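Alpha-1,6-mannanase (Bacteroides thetaiotaomicron, PDB 4V1S) probably hydrolyses alpha-1,6-mannosidic linkages in mannans, as a family 76 glycoside hydrolase of a gut symbiont. Local coordinates at residues W82-I85 / F86-Y89; G146-A149 / I150-D154; S163-E166 / K167-A171; A206-M209 / L210-K214. One frame throughout, in Å; residues are numbered along the deposited sequence.

Contact 1: W82-I85 / F86-Y89; sequences WGNI and FLLY
I85 lays its CG2 methyl over one face of the Y89 ring, 3.8 Å from the ring centroid. This is a CH-pi contact one turn apart on helix 81-97. The nearest ring carbon is Y89 CZ, 3.4 Å from I85 CG2. Y89 CG sits anti to its own carbonyl carbon (chi1 -69°), which swings the ring back along the helix beside I85. One face of the ring also meets I85 O near its rim. I85 O accepts Y89 N at 2.9 Å, with a nearly straight N-H (167°). The phenol end of Y89 is tied to helix 142-159 by a hydrogen bond from OH to W147 O.

W82 and F86 form a second pair. The pyrrole ring of W82 and the F86 ring are tilted by only 23° but offset, with little overlap. The closest approach is W82 NE1 to F86 CE2, 3.5 Å. F317 meets F86 edge-to-face, and W147 meets W82 in the same way. A bound glycerol, probably from the crystallisation liquor, lies about 4 Å from the W82 side chain. Helix 81-97 packs against helices 374-394, 99-114 and 142-159, consistent with the (alpha/alpha)6 barrel of family 76.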
ATOM      1  N   TRP A  82       1.797  -5.466  -8.469  1.00 10.75           N
ATOM      2  CA  TRP A  82       2.148  -4.545  -7.353  1.00 10.59           C
ATOM      3  C   TRP A  82       2.459  -3.108  -7.817  1.00 12.24           C
ATOM      4  O   TRP A  82       1.929  -2.158  -7.284  1.00 10.84           O
ATOM      5  CB  TRP A  82       3.349  -5.132  -6.600  1.00 13.12           C
ATOM      6  CG  TRP A  82       3.633  -4.538  -5.280  1.00 13.07           C
ATOM      7  CD1 TRP A  82       3.075  -3.444  -4.708  1.00 13.18           C
ATOM      8  CD2 TRP A  82       4.627  -5.005  -4.383  1.00 12.50           C
ATOM      9  NE1 TRP A  82       3.637  -3.217  -3.463  1.00 12.68           N
ATOM     10  CE2 TRP A  82       4.603  -4.161  -3.247  1.00 11.55           C
ATOM     11  CE3 TRP A  82       5.551  -6.051  -4.430  1.00 13.86           C
ATOM     12  CZ2 TRP A  82       5.460  -4.335  -2.180  1.00 13.48           C
ATOM     13  CZ3 TRP A  82       6.375  -6.249  -3.337  1.00 14.79           C
ATOM     14  CH2 TRP A  82       6.341  -5.383  -2.244  1.00 14.89           C
ATOM     15  N   GLY A  83       3.347  -2.945  -8.807  1.00  9.98           N
ATOM     16  CA  GLY A  83       3.728  -1.595  -9.231  1.00 11.28           C
ATOM     17  C   GLY A  83       2.564  -0.802  -9.770  1.00 11.68           C
ATOM     18  O   GLY A  83       2.523   0.405  -9.636  1.00 11.97           O
ATOM     19  N   ASN A  84       1.601  -1.506 -10.382  1.00 10.71           N
ATOM     20  CA  ASN A  84       0.396  -0.880 -10.861  1.00 11.36           C
ATOM     21  C   ASN A  84      -0.514  -0.407  -9.756  1.00 10.99           C
ATOM     22  O   ASN A  84      -1.299   0.527  -9.950  1.00  9.89           O
ATOM     23  CB  ASN A  84      -0.407  -1.861 -11.745  1.00 11.71           C
ATOM     24  CG  ASN A  84       0.369  -2.279 -12.972  1.00 11.10           C
ATOM     25  OD1 ASN A  84       0.403  -1.573 -13.975  1.00 11.71           O
ATOM     26  ND2 ASN A  84       1.064  -3.379 -12.863  1.00 12.23           N
ATOM     27  N   ILE A  85      -0.424  -1.043  -8.586  1.00  9.87           N
ATOM     28  CA  ILE A  85      -1.236  -0.610  -7.427  1.00  9.20           C
ATOM     29  C   ILE A  85      -0.812   0.775  -6.977  1.00  8.72           C
ATOM     30  O   ILE A  85      -1.647   1.624  -6.620  1.00 10.45           O
ATOM     31  CB  ILE A  85      -1.154  -1.648  -6.284  1.00  9.27           C
ATOM     32  CG1 ILE A  85      -1.667  -3.028  -6.783  1.00 11.02           C
ATOM     33  CG2 ILE A  85      -1.918  -1.194  -5.059  1.00 10.48           C
ATOM     34  CD1 ILE A  85      -1.495  -4.141  -5.763  1.00 11.53           C
ATOM     35  N   PHE A  86       0.497   1.071  -7.015  1.00  9.27           N
ATOM     36  CA  PHE A  86       0.903   2.427  -6.697  1.00 10.12           C
ATOM     37  C   PHE A  86       0.407   3.453  -7.716  1.00 10.32           C
ATOM     38  O   PHE A  86       0.087   4.552  -7.330  1.00 10.80           O
ATOM     39  CB  PHE A  86       2.400   2.548  -6.539  1.00 10.36           C
ATOM     40  CG  PHE A  86       2.939   1.814  -5.337  1.00  9.15           C
ATOM     41  CD1 PHE A  86       2.701   2.282  -4.061  1.00 10.12           C
ATOM     42  CD2 PHE A  86       3.811   0.713  -5.482  1.00 11.18           C
ATOM     43  CE1 PHE A  86       3.231   1.659  -2.944  1.00 11.00           C
ATOM     44  CE2 PHE A  86       4.343   0.062  -4.356  1.00 11.73           C
ATOM     45  CZ  PHE A  86       4.050   0.546  -3.098  1.00 12.52           C
ATOM     46  N   LEU A  87       0.308   3.072  -8.987  1.00 10.66           N
ATOM     47  CA  LEU A  87      -0.278   3.975  -9.947  1.00 10.67           C
ATOM     48  C   LEU A  87      -1.759   4.178  -9.620  1.00 11.40           C
ATOM     49  O   LEU A  87      -2.240   5.289  -9.601  1.00 10.83           O
ATOM     50  CB  LEU A  87      -0.100   3.439 -11.386  1.00 10.57           C
ATOM     51  CG  LEU A  87       1.297   3.452 -11.948  1.00 13.92           C
ATOM     52  CD1 LEU A  87       1.324   2.779 -13.299  1.00 15.71           C
ATOM     53  CD2 LEU A  87       1.796   4.888 -12.052  1.00 13.45           C
ATOM     54  N   LEU A  88      -2.476   3.098  -9.309  1.00 10.89           N
ATOM     55  CA  LEU A  88      -3.878   3.226  -8.903  1.00 11.20           C
ATOM     56  C   LEU A  88      -4.017   4.218  -7.733  1.00 11.13           C
ATOM     57  O   LEU A  88      -4.884   5.092  -7.734  1.00 10.78           O
ATOM     58  CB  LEU A  88      -4.397   1.850  -8.485  1.00 10.57           C
ATOM     59  CG  LEU A  88      -5.818   1.746  -7.961  1.00 11.68           C
ATOM     60  CD1 LEU A  88      -6.806   2.125  -9.049  1.00 18.83           C
ATOM     61  CD2 LEU A  88      -6.100   0.338  -7.431  1.00 12.23           C
ATOM     62  N   TYR A  89      -3.186   4.051  -6.712  1.00 11.36           N
ATOM     63  CA  TYR A  89      -3.197   4.953  -5.544  1.00 13.38           C
ATOM     64  C   TYR A  89      -2.917   6.419  -5.957  1.00 12.51           C
ATOM     65  O   TYR A  89      -3.504   7.362  -5.431  1.00 12.29           O
ATOM     66  CB  TYR A  89      -2.128   4.539  -4.550  1.00 11.32           C
ATOM     67  CG  TYR A  89      -2.310   3.240  -3.810  1.00 10.72           C
ATOM     68  CD1 TYR A  89      -3.485   2.490  -3.881  1.00 10.67           C
ATOM     69  CD2 TYR A  89      -1.266   2.757  -2.998  1.00 11.77           C
ATOM     70  CE1 TYR A  89      -3.581   1.265  -3.196  1.00  8.38           C
ATOM     71  CE2 TYR A  89      -1.377   1.585  -2.276  1.00  9.37           C
ATOM     72  CZ  TYR A  89      -2.552   0.832  -2.349  1.00 10.10           C
ATOM     73  OH  TYR A  89      -2.665  -0.338  -1.580  1.00 10.22           O
TER

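Contact 2: G146-A149 / I150-D154; sequences GWTA and IGLCD
I150 folds its side chain back over G146 O, one turn earlier on helix 142-159. This is a buried helix of the (alpha/alpha)6 barrel expected for family 76. Both I150 CG1 and I150 CD1 come to 3.4 Å from G146 O, which also accepts I150 N. The side chain of I150 packs on L210 of helix 202-219.

G151 has only hydrogens on its CA, and the Y89 ring of helix 81-97 packs directly against that atom. G151 N makes a weak bond of 3.4 Å to W147 O. The W147 indole leaves this turn. Its NE1 is hydrogen-bonded to a bound glycerol, and F269 meets the ring edge-to-face.

L152 lies alongside T148. L152 CD1 is 3.8 Å from T148 CG2, and L152 CG rests 3.4 Å from T148 O. The T148 methyl is anti to the backbone N, which sets it beside L152 and leaves OG1 for E144 O. L152 also packs on K167 and A168 of helix 162-177. Shortening L152 to an alanine would probably leave a gap beside T148 CG2 and K167 CB.

C153 gives its N to A149 O at 2.9 Å. C153 SG is anti to its own carbonyl carbon (chi1 -72°) and lies back along the helix, beside that oxygen. C153 CB is 3.5 Å from A149 O.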
ATOM      1  N   GLY A 146      -5.693  -7.497  -1.220  1.00  9.88           N
ATOM      2  CA  GLY A 146      -5.935  -6.493  -0.185  1.00  9.95           C
ATOM      3  C   GLY A 146      -5.355  -5.135  -0.496  1.00 10.58           C
ATOM      4  O   GLY A 146      -6.022  -4.115  -0.351  1.00 10.38           O
ATOM      5  N   TRP A 147      -4.116  -5.112  -0.987  1.00  9.31           N
ATOM      6  CA  TRP A 147      -3.550  -3.868  -1.456  1.00  9.50           C
ATOM      7  C   TRP A 147      -4.421  -3.209  -2.489  1.00  9.38           C
ATOM      8  O   TRP A 147      -4.610  -1.989  -2.499  1.00 11.63           O
ATOM      9  CB  TRP A 147      -2.188  -4.126  -2.118  1.00 10.20           C
ATOM     10  CG  TRP A 147      -0.927  -4.365  -1.292  1.00  9.95           C
ATOM     11  CD1 TRP A 147      -0.506  -5.534  -0.689  1.00 11.80           C
ATOM     12  CD2 TRP A 147       0.142  -3.432  -1.124  1.00 10.13           C
ATOM     13  NE1 TRP A 147       0.744  -5.364  -0.142  1.00 11.99           N
ATOM     14  CE2 TRP A 147       1.176  -4.094  -0.406  1.00 10.85           C
ATOM     15  CE3 TRP A 147       0.339  -2.101  -1.522  1.00 10.98           C
ATOM     16  CZ2 TRP A 147       2.398  -3.467  -0.090  1.00 10.66           C
ATOM     17  CZ3 TRP A 147       1.539  -1.478  -1.184  1.00 12.84           C
ATOM     18  CH2 TRP A 147       2.556  -2.169  -0.486  1.00 11.99           C
ATOM     19  N   THR A 148      -4.960  -4.040  -3.394  1.00  9.27           N
ATOM     20  CA  THR A 148      -5.773  -3.533  -4.505  1.00  9.44           C
ATOM     21  C   THR A 148      -7.133  -3.051  -3.991  1.00  9.08           C
ATOM     22  O   THR A 148      -7.577  -1.957  -4.350  1.00 10.61           O
ATOM     23  CB  THR A 148      -5.955  -4.599  -5.595  1.00 10.48           C
ATOM     24  OG1 THR A 148      -4.660  -5.002  -6.069  1.00 10.97           O
ATOM     25  CG2 THR A 148      -6.775  -4.095  -6.735  1.00 12.06           C
ATOM     26  N   ALA A 149      -7.752  -3.836  -3.092  1.00  9.82           N
ATOM     27  CA  ALA A 149      -9.022  -3.457  -2.494  1.00  9.73           C
ATOM     28  C   ALA A 149      -8.966  -2.079  -1.830  1.00 10.46           C
ATOM     29  O   ALA A 149      -9.885  -1.297  -1.966  1.00 11.71           O
ATOM     30  CB  ALA A 149      -9.485  -4.520  -1.500  1.00 10.62           C
ATOM     31  N   ILE A 150      -7.885  -1.791  -1.128  1.00 10.97           N
ATOM     32  CA  ILE A 150      -7.676  -0.482  -0.499  1.00 10.79           C
ATOM     33  C   ILE A 150      -7.776   0.598  -1.562  1.00  9.35           C
ATOM     34  O   ILE A 150      -8.529   1.550  -1.398  1.00 12.12           O
ATOM     35  CB  ILE A 150      -6.308  -0.453   0.206  1.00 10.91           C
ATOM     36  CG1 ILE A 150      -6.332  -1.310   1.482  1.00 11.60           C
ATOM     37  CG2 ILE A 150      -5.930   0.962   0.595  1.00 12.36           C
ATOM     38  CD1 ILE A 150      -4.930  -1.755   1.897  1.00 11.11           C
ATOM     39  N   GLY A 151      -7.015   0.452  -2.652  1.00 10.43           N
ATOM     40  CA  GLY A 151      -7.001   1.461  -3.735  1.00  9.88           C
ATOM     41  C   GLY A 151      -8.395   1.605  -4.361  1.00 11.14           C
ATOM     42  O   GLY A 151      -8.828   2.729  -4.648  1.00 12.54           O
ATOM     43  N   LEU A 152      -9.087   0.473  -4.590  1.00 10.07           N
ATOM     44  CA  LEU A 152     -10.412   0.532  -5.212  1.00 10.61           C
ATOM     45  C   LEU A 152     -11.457   1.169  -4.299  1.00 11.27           C
ATOM     46  O   LEU A 152     -12.328   1.882  -4.780  1.00 13.12           O
ATOM     47  CB  LEU A 152     -10.849  -0.846  -5.708  1.00 11.28           C
ATOM     48  CG  LEU A 152      -9.921  -1.477  -6.768  1.00 11.89           C
ATOM     49  CD1 LEU A 152     -10.336  -2.920  -7.012  1.00 14.14           C
ATOM     50  CD2 LEU A 152      -9.992  -0.662  -8.059  1.00 13.83           C
ATOM     51  N   CYS A 153     -11.351   0.935  -2.990  1.00 10.54           N
ATOM     52  CA  CYS A 153     -12.221   1.635  -2.043  1.00 13.22           C
ATOM     53  C   CYS A 153     -11.991   3.132  -2.155  1.00 13.66           C
ATOM     54  O   CYS A 153     -12.945   3.917  -2.217  1.00 13.91           O
ATOM     55  CB  CYS A 153     -11.978   1.193  -0.595  1.00 14.45           C
ATOM     56  SG  CYS A 153     -12.561  -0.442  -0.155  1.00 14.54           S
ATOM     57  N   ASP A 154     -10.726   3.543  -2.160  1.00 11.64           N
ATOM     58  CA  ASP A 154     -10.420   4.967  -2.257  1.00 12.67           C
ATOM     59  C   ASP A 154     -10.859   5.560  -3.610  1.00 13.47           C
ATOM     60  O   ASP A 154     -11.314   6.705  -3.667  1.00 13.91           O
ATOM     61  CB  ASP A 154      -8.917   5.192  -1.997  1.00 11.81           C
ATOM     62  CG  ASP A 154      -8.553   4.974  -0.531  1.00 13.85           C
ATOM     63  OD1 ASP A 154      -9.434   5.157   0.325  1.00 18.56           O
ATOM     64  OD2 ASP A 154      -7.387   4.649  -0.224  1.00 15.31           O
TER

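Contact 3: S163-E166 / K167-A171; sequences SYLE and KAKGA
K169 runs its aliphatic chain back across L165, an i to i+4 packing on the alpha helix 162-177. K169 CB is 3.6 Å from L165 O. K169 CG comes closer, 3.4 Å from L165 O, and CD begins to leave that oxygen. K169 CE then rests against the branch of the leucine, 3.8 Å from L165 CG. The tip, K169 NZ, passes 4.0 Å from L165 CD2. The chain is extended beyond CG and crosses the leucine at a slant. L165 CG is anti to its backbone N (chi1 -175°), which turns CG and the CD2 methyl to CE. Both side chains also touch L215 of helix 202-219. With an alanine here instead of K169, L165 CG and CD2 would probably lose the methylene cover of CE on that side.

The helix follows helix 142-159 in the chain and is partly exposed here. The K167 chain bends twice, and one water joins K167 NZ to S163 O, 3.0 Å from each. The water accepts from NZ and donates to S163 O. W117 also takes K167 in a cation-pi contact. E166 OE2 stays 4.9 Å from K167 NZ. Between these segments K169 offers methylenes to L165, while K167 reaches S163 through water. E166 probably adds only a weak attraction.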
ATOM      1  N   SER A 163     -18.502   0.468 -10.464  1.00 14.77           N
ATOM      2  CA  SER A 163     -17.647  -0.631 -10.924  1.00 15.73           C
ATOM      3  C   SER A 163     -16.388  -0.746 -10.050  1.00 13.06           C
ATOM      4  O   SER A 163     -15.929  -1.850  -9.794  1.00 15.37           O
ATOM      5  CB  SER A 163     -17.309  -0.502 -12.412  1.00 20.20           C
ATOM      6  OG  SER A 163     -16.409   0.554 -12.661  1.00 25.42           O
ATOM      7  N   TYR A 164     -15.858   0.383  -9.580  1.00 12.67           N
ATOM      8  CA  TYR A 164     -14.693   0.352  -8.688  1.00 13.64           C
ATOM      9  C   TYR A 164     -15.046  -0.344  -7.361  1.00 13.05           C
ATOM     10  O   TYR A 164     -14.286  -1.177  -6.863  1.00 14.95           O
ATOM     11  CB  TYR A 164     -14.160   1.765  -8.396  1.00 13.38           C
ATOM     12  CG  TYR A 164     -13.705   2.577  -9.604  1.00 13.68           C
ATOM     13  CD1 TYR A 164     -13.507   2.016 -10.864  1.00 15.96           C
ATOM     14  CD2 TYR A 164     -13.488   3.931  -9.470  1.00 14.20           C
ATOM     15  CE1 TYR A 164     -13.078   2.809 -11.944  1.00 15.95           C
ATOM     16  CE2 TYR A 164     -13.064   4.712 -10.516  1.00 14.79           C
ATOM     17  CZ  TYR A 164     -12.844   4.149 -11.749  1.00 15.93           C
ATOM     18  OH  TYR A 164     -12.427   4.946 -12.779  1.00 16.38           O
ATOM     19  N   LEU A 165     -16.233  -0.021  -6.821  1.00 13.35           N
ATOM     20  CA  LEU A 165     -16.676  -0.639  -5.573  1.00 13.89           C
ATOM     21  C   LEU A 165     -16.951  -2.148  -5.735  1.00 12.40           C
ATOM     22  O   LEU A 165     -16.647  -2.923  -4.844  1.00 13.61           O
ATOM     23  CB  LEU A 165     -17.924   0.084  -5.060  1.00 17.10           C
ATOM     24  CG  LEU A 165     -18.400  -0.402  -3.694  1.00 21.78           C
ATOM     25  CD1 LEU A 165     -17.332  -0.167  -2.618  1.00 25.18           C
ATOM     26  CD2 LEU A 165     -19.707   0.258  -3.326  1.00 26.34           C
ATOM     27  N   GLU A 166     -17.512  -2.543  -6.869  1.00 13.51           N
ATOM     28  CA  GLU A 166     -17.771  -3.952  -7.146  1.00 15.30           C
ATOM     29  C   GLU A 166     -16.466  -4.752  -7.069  1.00 12.08           C
ATOM     30  O   GLU A 166     -16.397  -5.807  -6.443  1.00 13.56           O
ATOM     31  CB  GLU A 166     -18.420  -4.100  -8.519  1.00 18.53           C
ATOM     32  CG  GLU A 166     -18.654  -5.506  -9.012  1.00 27.51           C
ATOM     33  CD  GLU A 166     -19.470  -5.532 -10.309  1.00 43.00           C
ATOM     34  OE1 GLU A 166     -19.752  -4.445 -10.888  1.00 56.19           O
ATOM     35  OE2 GLU A 166     -19.836  -6.643 -10.746  1.00 62.40           O
ATOM     36  N   LYS A 167     -15.417  -4.230  -7.702  1.00 12.03           N
ATOM     37  CA  LYS A 167     -14.128  -4.923  -7.684  1.00 11.92           C
ATOM     38  C   LYS A 167     -13.466  -4.809  -6.300  1.00 11.19           C
ATOM     39  O   LYS A 167     -12.758  -5.725  -5.901  1.00 11.82           O
ATOM     40  CB  LYS A 167     -13.195  -4.446  -8.786  1.00 14.21           C
ATOM     41  CG  LYS A 167     -13.614  -4.891 -10.173  1.00 16.17           C
ATOM     42  CD  LYS A 167     -13.365  -6.361 -10.398  1.00 17.35           C
ATOM     43  CE  LYS A 167     -13.690  -6.790 -11.815  1.00 17.94           C
ATOM     44  NZ  LYS A 167     -15.122  -6.662 -12.176  1.00 25.78           N
ATOM     45  N   ALA A 168     -13.638  -3.691  -5.584  1.00 11.11           N
ATOM     46  CA  ALA A 168     -13.124  -3.614  -4.204  1.00 11.92           C
ATOM     47  C   ALA A 168     -13.701  -4.739  -3.357  1.00 11.37           C
ATOM     48  O   ALA A 168     -12.985  -5.418  -2.626  1.00 12.39           O
ATOM     49  CB  ALA A 168     -13.442  -2.288  -3.563  1.00 13.06           C
ATOM     50  N   LYS A 169     -15.011  -4.921  -3.448  1.00 12.96           N
ATOM     51  CA  LYS A 169     -15.683  -5.966  -2.701  1.00 12.63           C
ATOM     52  C   LYS A 169     -15.196  -7.356  -3.105  1.00 12.21           C
ATOM     53  O   LYS A 169     -14.986  -8.240  -2.247  1.00 14.78           O
ATOM     54  CB  LYS A 169     -17.206  -5.866  -2.882  1.00 14.46           C
ATOM     55  CG  LYS A 169     -17.807  -4.688  -2.166  1.00 17.07           C
ATOM     56  CD  LYS A 169     -19.272  -4.586  -2.563  1.00 20.61           C
ATOM     57  CE  LYS A 169     -19.975  -3.424  -1.928  1.00 23.68           C
ATOM     58  NZ  LYS A 169     -21.371  -3.298  -2.449  1.00 29.48           N
ATOM     59  N   GLY A 170     -15.009  -7.552  -4.412  1.00 11.56           N
ATOM     60  CA  GLY A 170     -14.571  -8.831  -4.910  1.00 13.32           C
ATOM     61  C   GLY A 170     -13.148  -9.149  -4.527  1.00 12.66           C
ATOM     62  O   GLY A 170     -12.842 -10.262  -4.131  1.00 12.32           O
ATOM     63  N   ALA A 171     -12.274  -8.168  -4.624  1.00 11.94           N
ATOM     64  CA  ALA A 171     -10.870  -8.369  -4.205  1.00 11.36           C
ATOM     65  C   ALA A 171     -10.803  -8.712  -2.710  1.00 10.37           C
ATOM     66  O   ALA A 171     -10.080  -9.604  -2.303  1.00 11.57           O
ATOM     67  CB  ALA A 171     -10.065  -7.111  -4.502  1.00 11.48           C
TER
HETATM   68  O   HOH W   1     -16.428  -3.961 -11.873  1.00 28.42           O

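Contact 4: A206-M209 / L210-K214; sequences AVTM and LSCMK
S211 OG stands anti to its own carbonyl carbon (chi1 -65°), which carries the hydroxyl back to V207 O. C212 SG takes the same turn, back toward T208 O. This is the familiar serine-to-backbone bond inside an alpha helix, here helix 202-219 of the probable (alpha/alpha)6 barrel. S211 OG donates to V207 O at 2.8 Å. S211 N donates to V207 O as well, at 3.0 Å. The two donors come from opposite faces of the carbonyl plane, tilted 27° for OG and 34° for N. V207 O is therefore gripped twice, and the bond holds the buried hydroxyl in this rotation. S211 also meets A149 and I150 of helix 142-159.

C212 CB lies 3.4 Å from T208 O, and T208 O accepts C212 N at 2.8 Å. The hydroxyl of T208 turns away to C204 O. The T208 side chain packs on L172 and L176 of helix 162-177.

M209 and M213 carry their side chains to helix 222-239, where M209 touches I231 and M213 touches A228. L210 leads its branch away from the first turn, toward I150 and S273. L210 N still holds A206 O at 3.0 Å. M213 CG, anti to its carbonyl carbon, lies 3.4 Å from M209 O, the acceptor of M213 N.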
ATOM      1  N   ALA A 206      -2.935  -7.423   7.613  1.00 10.51           N
ATOM      2  CA  ALA A 206      -2.971  -5.966   7.686  1.00  9.82           C
ATOM      3  C   ALA A 206      -3.722  -5.309   6.533  1.00 11.75           C
ATOM      4  O   ALA A 206      -4.576  -4.423   6.752  1.00 11.68           O
ATOM      5  CB  ALA A 206      -1.545  -5.428   7.813  1.00 10.56           C
ATOM      6  N   VAL A 207      -3.452  -5.716   5.303  1.00 11.62           N
ATOM      7  CA  VAL A 207      -4.183  -5.127   4.190  1.00 11.56           C
ATOM      8  C   VAL A 207      -5.654  -5.589   4.184  1.00 10.57           C
ATOM      9  O   VAL A 207      -6.553  -4.871   3.735  1.00 11.99           O
ATOM     10  CB  VAL A 207      -3.549  -5.390   2.806  1.00 10.88           C
ATOM     11  CG1 VAL A 207      -2.177  -4.757   2.734  1.00 11.79           C
ATOM     12  CG2 VAL A 207      -3.510  -6.865   2.420  1.00 12.91           C
ATOM     13  N   THR A 208      -5.910  -6.811   4.665  1.00  9.85           N
ATOM     14  CA  THR A 208      -7.281  -7.271   4.749  1.00 11.38           C
ATOM     15  C   THR A 208      -8.051  -6.477   5.833  1.00 12.41           C
ATOM     16  O   THR A 208      -9.188  -6.065   5.606  1.00 13.43           O
ATOM     17  CB  THR A 208      -7.330  -8.786   4.964  1.00 10.89           C
ATOM     18  OG1 THR A 208      -6.694  -9.450   3.899  1.00 11.64           O
ATOM     19  CG2 THR A 208      -8.731  -9.312   5.061  1.00 12.29           C
ATOM     20  N   MET A 209      -7.421  -6.239   6.988  1.00 12.17           N
ATOM     21  CA  MET A 209      -8.015  -5.415   7.996  1.00 11.98           C
ATOM     22  C   MET A 209      -8.335  -4.010   7.504  1.00 13.22           C
ATOM     23  O   MET A 209      -9.437  -3.506   7.727  1.00 13.29           O
ATOM     24  CB  MET A 209      -7.117  -5.309   9.235  1.00 11.35           C
ATOM     25  CG  MET A 209      -7.070  -6.597  10.067  1.00 12.25           C
ATOM     26  SD  MET A 209      -5.683  -6.690  11.228  1.00 13.44           S
ATOM     27  CE  MET A 209      -5.793  -5.082  12.003  1.00 14.85           C
ATOM     28  N   LEU A 210      -7.389  -3.380   6.823  1.00 11.96           N
ATOM     29  CA  LEU A 210      -7.610  -2.027   6.361  1.00 12.57           C
ATOM     30  C   LEU A 210      -8.738  -2.004   5.323  1.00 12.34           C
ATOM     31  O   LEU A 210      -9.599  -1.133   5.362  1.00 13.11           O
ATOM     32  CB  LEU A 210      -6.320  -1.404   5.818  1.00 11.35           C
ATOM     33  CG  LEU A 210      -6.480   0.060   5.407  1.00 12.17           C
ATOM     34  CD1 LEU A 210      -6.942   0.935   6.571  1.00 12.93           C
ATOM     35  CD2 LEU A 210      -5.176   0.603   4.867  1.00 12.17           C
ATOM     36  N   SER A 211      -8.738  -2.972   4.415  1.00 11.40           N
ATOM     37  CA  SER A 211      -9.791  -3.089   3.406  1.00 11.08           C
ATOM     38  C   SER A 211     -11.157  -3.267   4.067  1.00 12.80           C
ATOM     39  O   SER A 211     -12.148  -2.623   3.680  1.00 13.01           O
ATOM     40  CB  SER A 211      -9.523  -4.268   2.474  1.00 12.76           C
ATOM     41  OG  SER A 211      -8.351  -4.100   1.696  1.00 13.11           O
ATOM     42  N   CYS A 212     -11.211  -4.164   5.055  1.00 12.59           N
ATOM     43  CA  CYS A 212     -12.435  -4.386   5.828  1.00 12.66           C
ATOM     44  C   CYS A 212     -12.933  -3.090   6.464  1.00 13.86           C
ATOM     45  O   CYS A 212     -14.118  -2.780   6.399  1.00 14.45           O
ATOM     46  CB  CYS A 212     -12.220  -5.438   6.927  1.00 14.14           C
ATOM     47  SG  CYS A 212     -12.247  -7.150   6.381  1.00 14.62           S
ATOM     48  N   MET A 213     -12.026  -2.336   7.080  1.00 14.23           N
ATOM     49  CA  MET A 213     -12.430  -1.090   7.725  1.00 14.93           C
ATOM     50  C   MET A 213     -12.920  -0.044   6.716  1.00 13.64           C
ATOM     51  O   MET A 213     -13.906   0.671   6.985  1.00 16.19           O
ATOM     52  CB  MET A 213     -11.320  -0.545   8.618  1.00 14.93           C
ATOM     53  CG  MET A 213     -11.042  -1.427   9.826  1.00 15.34           C
ATOM     54  SD  MET A 213     -12.516  -1.889  10.788  1.00 16.77           S
ATOM     55  CE  MET A 213     -13.232  -0.288  11.130  1.00 18.04           C
ATOM     56  N   LYS A 214     -12.277   0.020   5.555  1.00 13.67           N
ATOM     57  CA  LYS A 214     -12.714   0.939   4.516  1.00 12.90           C
ATOM     58  C   LYS A 214     -14.082   0.548   3.987  1.00 15.33           C
ATOM     59  O   LYS A 214     -14.961   1.409   3.829  1.00 17.92           O
ATOM     60  CB  LYS A 214     -11.666   1.063   3.399  1.00 14.39           C
ATOM     61  CG  LYS A 214     -10.410   1.827   3.815  1.00 15.00           C
ATOM     62  CD  LYS A 214      -9.362   1.928   2.729  1.00 16.92           C
ATOM     63  CE  LYS A 214      -8.349   3.006   3.096  1.00 21.42           C
ATOM     64  NZ  LYS A 214      -8.900   4.361   2.852  1.00 17.41           N
TER

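Contact 2 stands between the others. Its centre is about 10 Å from that of contact 1 and about 9 Å from those of contacts 3 and 4. It meets contact 1 through W82 NE1 and W147 CH2, 3.3 Å apart, and through I85 CD1 and T148 OG1, also 3.3 Å apart. Packing joins it to contact 3, with L152 CB 3.7 Å from A168 CB. A salt bridge joins it to contact 4, D154 OD1 to K214 NZ at 2.7 Å. Contacts 1, 3 and 4 do not touch one another. The glycerol near W82 and W147 may mark a pocket, possibly part of the substrate cleft. Contact 3 lies farthest out, about 17 Å from the chain centre to its own centre.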